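Local coordinates for protein design 2L4HC2_11 (PDB 5J2L) that forms a de novo designed helical-hairpin homodimer whose pairing specificity is meant to come from modular hydrogen-bond networks, at residues A[15-18]-A[19-23]. Sequence-based numbering, arbitrary orientation.
Sequences QREL and DKQRK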
ATOM      1  N   GLN A  15      -8.582  11.636 -12.049  1.00 20.53           N
ATOM      2  CA  GLN A  15      -8.013  12.589 -11.117  1.00 23.12           C
ATOM      3  C   GLN A  15      -8.796  12.625  -9.825  1.00 31.64           C
ATOM      4  O   GLN A  15      -8.201  12.722  -8.754  1.00 25.66           O
ATOM      5  CB  GLN A  15      -7.911  13.995 -11.706  1.00 24.52           C
ATOM      6  CG  GLN A  15      -7.312  15.001 -10.711  1.00 33.09           C
ATOM      7  CD  GLN A  15      -5.882  14.663 -10.269  1.00 46.44           C
ATOM      8  OE1 GLN A  15      -4.990  14.458 -11.103  1.00 44.39           O
ATOM      9  NE2 GLN A  15      -5.661  14.603  -8.951  1.00 33.77           N
ATOM     10  N   ARG A  16     -10.123  12.545  -9.913  1.00 26.93           N
ATOM     11  CA  ARG A  16     -10.916  12.522  -8.701  1.00 29.27           C
ATOM     12  C   ARG A  16     -10.550  11.290  -7.890  1.00 26.58           C
ATOM     13  O   ARG A  16     -10.356  11.366  -6.672  1.00 27.27           O
ATOM     14  CB  ARG A  16     -12.398  12.565  -9.010  1.00 26.88           C
ATOM     15  CG  ARG A  16     -12.857  13.888  -9.586  1.00 26.32           C
ATOM     16  CD  ARG A  16     -14.330  13.963  -9.728  1.00 35.03           C
ATOM     17  NE  ARG A  16     -14.724  15.140 -10.488  1.00 53.10           N
ATOM     18  CZ  ARG A  16     -15.076  15.120 -11.790  1.00 42.04           C
ATOM     19  NH1 ARG A  16     -15.092  13.977 -12.440  1.00 39.48           N
ATOM     20  NH2 ARG A  16     -15.414  16.235 -12.415  1.00 48.36           N
ATOM     21  N   GLU A  17     -10.397  10.159  -8.577  1.00 24.58           N
ATOM     22  CA  GLU A  17     -10.031   8.933  -7.881  1.00 28.83           C
ATOM     23  C   GLU A  17      -8.629   9.021  -7.257  1.00 31.21           C
ATOM     24  O   GLU A  17      -8.405   8.471  -6.174  1.00 25.54           O
ATOM     25  CB  GLU A  17     -10.128   7.726  -8.787  1.00 27.81           C
ATOM     26  CG  GLU A  17      -9.789   6.433  -8.057  1.00 34.33           C
ATOM     27  CD  GLU A  17     -10.769   6.099  -6.964  1.00 46.54           C
ATOM     28  OE1 GLU A  17     -11.938   6.348  -7.149  1.00 51.00           O
ATOM     29  OE2 GLU A  17     -10.354   5.608  -5.936  1.00 40.39           O
ATOM     30  N   LEU A  18      -7.696   9.684  -7.944  1.00 25.69           N
ATOM     31  CA  LEU A  18      -6.340   9.853  -7.427  1.00 25.66           C
ATOM     32  C   LEU A  18      -6.332  10.753  -6.188  1.00 23.89           C
ATOM     33  O   LEU A  18      -5.570  10.503  -5.254  1.00 26.18           O
ATOM     34  CB  LEU A  18      -5.412  10.381  -8.518  1.00 22.56           C
ATOM     35  CG  LEU A  18      -5.100   9.377  -9.624  1.00 22.71           C
ATOM     36  CD1 LEU A  18      -4.326  10.059 -10.733  1.00 31.85           C
ATOM     37  CD2 LEU A  18      -4.288   8.218  -9.049  1.00 19.09           C
ATOM     38  N   ASP A  19      -7.206  11.760  -6.162  1.00 26.92           N
ATOM     39  CA  ASP A  19      -7.341  12.630  -4.994  1.00 28.08           C
ATOM     40  C   ASP A  19      -7.730  11.780  -3.792  1.00 31.37           C
ATOM     41  O   ASP A  19      -7.143  11.897  -2.712  1.00 32.48           O
ATOM     42  CB  ASP A  19      -8.388  13.724  -5.228  1.00 26.83           C
ATOM     43  CG  ASP A  19      -7.961  14.802  -6.216  1.00 46.48           C
ATOM     44  OD1 ASP A  19      -6.789  14.914  -6.496  1.00 51.66           O
ATOM     45  OD2 ASP A  19      -8.822  15.512  -6.683  1.00 50.60           O
ATOM     46  N   LYS A  20      -8.720  10.915  -3.997  1.00 28.74           N
ATOM     47  CA  LYS A  20      -9.156  10.009  -2.948  1.00 25.34           C
ATOM     48  C   LYS A  20      -8.015   9.127  -2.482  1.00 31.74           C
ATOM     49  O   LYS A  20      -7.825   8.937  -1.278  1.00 25.69           O
ATOM     50  CB  LYS A  20     -10.330   9.137  -3.400  1.00 27.71           C
ATOM     51  CG  LYS A  20     -10.805   8.187  -2.304  1.00 50.20           C
ATOM     52  CD  LYS A  20     -12.052   7.415  -2.702  1.00 54.06           C
ATOM     53  CE  LYS A  20     -12.587   6.603  -1.520  1.00 59.40           C
ATOM     54  NZ  LYS A  20     -11.741   5.417  -1.201  1.00 53.51           N
ATOM     55  N   GLN A  21      -7.269   8.578  -3.439  1.00 25.20           N
ATOM     56  CA  GLN A  21      -6.179   7.681  -3.106  1.00 26.92           C
ATOM     57  C   GLN A  21      -5.130   8.393  -2.288  1.00 23.72           C
ATOM     58  O   GLN A  21      -4.585   7.798  -1.362  1.00 24.81           O
ATOM     59  CB  GLN A  21      -5.555   7.062  -4.355  1.00 28.28           C
ATOM     60  CG  GLN A  21      -6.480   6.109  -5.083  1.00 24.79           C
ATOM     61  CD  GLN A  21      -7.008   5.032  -4.149  1.00 31.51           C
ATOM     62  OE1 GLN A  21      -6.309   4.581  -3.232  1.00 41.44           O
ATOM     63  NE2 GLN A  21      -8.253   4.619  -4.364  1.00 31.97           N
ATOM     64  N   ARG A  22      -4.876   9.666  -2.598  1.00 20.91           N
ATOM     65  CA  ARG A  22      -3.907  10.435  -1.843  1.00 22.21           C
ATOM     66  C   ARG A  22      -4.359  10.486  -0.382  1.00 30.41           C
ATOM     67  O   ARG A  22      -3.549  10.319   0.532  1.00 24.85           O
ATOM     68  CB  ARG A  22      -3.725  11.847  -2.420  1.00 24.83           C
ATOM     69  CG  ARG A  22      -2.968  11.916  -3.741  1.00 38.06           C
ATOM     70  CD  ARG A  22      -2.993  13.276  -4.400  1.00 49.56           C
ATOM     71  NE  ARG A  22      -2.325  14.330  -3.626  1.00 66.98           N
ATOM     72  CZ  ARG A  22      -2.182  15.620  -4.041  1.00 70.81           C
ATOM     73  NH1 ARG A  22      -2.623  16.001  -5.224  1.00 68.93           N
ATOM     74  NH2 ARG A  22      -1.590  16.518  -3.265  1.00 48.70           N
ATOM     75  N   LYS A  23      -5.658  10.674  -0.176  1.00 27.14           N
ATOM     76  CA  LYS A  23      -6.217  10.752   1.168  1.00 30.45           C
ATOM     77  C   LYS A  23      -6.086   9.398   1.877  1.00 27.75           C
ATOM     78  O   LYS A  23      -5.703   9.337   3.048  1.00 31.11           O
ATOM     79  CB  LYS A  23      -7.673  11.217   1.084  1.00 35.22           C
ATOM     80  CG  LYS A  23      -7.811  12.664   0.616  1.00 46.36           C
ATOM     81  CD  LYS A  23      -9.272  13.080   0.427  1.00 54.72           C
ATOM     82  CE  LYS A  23      -9.365  14.475  -0.183  1.00 56.22           C
ATOM     83  NZ  LYS A  23     -10.775  14.882  -0.449  1.00 66.83           N
TER
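Gln15 and Asp19, like Glu17 and Gln21, lie one turn apart on helix 7-41, where i to i+4 backbone bonds such as Asp19 N to Gln15 O (2.9 Å) set the spacing. Two side-chain bonds repeat that i, i+4 step. Gln15 sends CG anti to its own N (chi1 180°) and bends at chi2, which brings NE2 to 2.7 Å from Asp19 OD1; the oxygen lies in the amide plane, yet the amide reaches it from above the carboxylate, the two planes being 49° apart. The same NE2 also donates to Glu75 of the second subunit, and an alanine in place of Asp19 would probably leave the amide less firmly fixed, held through NE2 by that Glu75 alone. Glu17, bent likewise at chi2, offers OE2, met nearly along its C-O axis, to Gln21 NE2 at 2.8 Å (N-H...O angle 154°). Gln21 OE1 accepts from Gln63 on helix 46-80, so this amide is gripped at both ends, which probably fixes its rotation. Between the two pairs, Leu18 packs against Leu67 and Ile70 and against Ile78 of the second subunit. Both glutamine amides thus join a bond within their helix to one reaching another helix, consistent with designed network-mediated specificity.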